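Side-chain contact in DSBA-like thioredoxin domain-containing protein (Pseudomonas aeruginosa PAO1, PDB 5HFI), which is a cytosolic disulfide reductase of the thioredoxin superfamily that binds glutathione: residues V193-T196 / G197-L200. Numbering follows the deposited sequence.
Sequences VLDT and GRYL
Asp195 N-caps the single turn of helix 196-199 by accepting from Arg198 N, in a DsbA-like thioredoxin fold where this turn links edge strand 191-193 to helix 203-215. With CG anti to its backbone N (chi1 -175°), the carboxylate lies alongside the start of the turn, OD1 against Arg198 CB; its OD2 lies 3.3 Å from Arg198 N, a bond weak mainly by its length, the 143° N-H angle adding to it. Asp195 O shares the same N-H in a three-centre arrangement, both bonds weak. The next carbonyl is used more firmly: Tyr199 N stands 2.9 Å from Thr196 O, approaching from above the carbonyl plane, while Leu200 N adds a weak bond to that oxygen.

Packing is tighter where buried Thr196 touches Phe183 and the Leu200 side chain comes within about 4 Å of bound glutathione; Tyr199 packs separately, against Trp206 and Phe209. The outer side is looser and exposed. There Arg198 NE stays 4.2 Å from Asp195 OD1, beyond a salt bridge, and OD1 lies well out of the guanidinium plane with no N-H aimed at it. One water also joins the cap, weakly donating to Asp195 OD2 and accepting from Gly197 N at 2.9 Å.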
# COMPACT_ATOMS: atom_id res chain seq x y z
N VAL A 193 -9.79 -12.11 10.64
CA VAL A 193 -8.49 -11.48 10.45
C VAL A 193 -7.42 -12.57 10.37
O VAL A 193 -7.42 -13.51 11.17
CB VAL A 193 -8.20 -10.48 11.57
CG1 VAL A 193 -6.73 -10.08 11.58
CG2 VAL A 193 -9.08 -9.25 11.41
N LEU A 194 -6.52 -12.45 9.39
CA LEU A 194 -5.53 -13.48 9.12
C LEU A 194 -4.20 -13.18 9.80
O LEU A 194 -3.91 -12.04 10.18
CB LEU A 194 -5.32 -13.64 7.61
CG LEU A 194 -6.59 -13.80 6.77
CD1 LEU A 194 -6.26 -13.99 5.30
CD2 LEU A 194 -7.42 -14.97 7.27
N ASP A 195 -3.39 -14.23 9.94
CA ASP A 195 -2.08 -14.13 10.58
C ASP A 195 -1.06 -13.73 9.52
O ASP A 195 -0.34 -14.55 8.95
CB ASP A 195 -1.72 -15.46 11.25
CG ASP A 195 -0.41 -15.39 12.03
OD1 ASP A 195 -0.01 -16.43 12.59
OD2 ASP A 195 0.20 -14.31 12.09
N THR A 196 -0.99 -12.42 9.27
CA THR A 196 -0.11 -11.91 8.21
C THR A 196 1.36 -12.14 8.55
O THR A 196 2.15 -12.48 7.67
CB THR A 196 -0.39 -10.43 7.98
OG1 THR A 196 -1.76 -10.25 7.61
CG2 THR A 196 0.51 -9.89 6.86
N GLY A 197 1.73 -11.96 9.82
CA GLY A 197 3.12 -12.15 10.20
C GLY A 197 3.63 -13.55 9.93
O GLY A 197 4.82 -13.74 9.68
N ARG A 198 2.73 -14.54 9.96
CA ARG A 198 3.11 -15.91 9.62
C ARG A 198 3.59 -16.02 8.18
O ARG A 198 4.45 -16.86 7.88
CB ARG A 198 1.93 -16.85 9.87
CG ARG A 198 2.15 -18.27 9.40
CD ARG A 198 3.36 -18.86 10.08
NE ARG A 198 3.17 -18.96 11.52
CZ ARG A 198 3.12 -20.10 12.18
NH1 ARG A 198 3.24 -21.25 11.53
NH2 ARG A 198 2.94 -20.10 13.50
N TYR A 199 3.06 -15.20 7.28
CA TYR A 199 3.31 -15.37 5.86
C TYR A 199 4.25 -14.33 5.28
O TYR A 199 4.55 -14.40 4.08
CB TYR A 199 1.97 -15.36 5.10
CG TYR A 199 1.15 -16.59 5.41
CD1 TYR A 199 0.13 -16.54 6.34
CD2 TYR A 199 1.44 -17.80 4.79
CE1 TYR A 199 -0.61 -17.67 6.64
CE2 TYR A 199 0.71 -18.93 5.07
CZ TYR A 199 -0.31 -18.86 6.00
OH TYR A 199 -1.03 -19.99 6.28
N LEU A 200 4.73 -13.38 6.07
CA LEU A 200 5.71 -12.42 5.58
C LEU A 200 6.93 -13.17 5.06
O LEU A 200 7.49 -14.03 5.75
CB LEU A 200 6.10 -11.43 6.67
CG LEU A 200 5.09 -10.31 6.92
CD1 LEU A 200 5.45 -9.52 8.16
CD2 LEU A 200 5.00 -9.40 5.70
O HOH W 1 -0.10 -11.01 11.92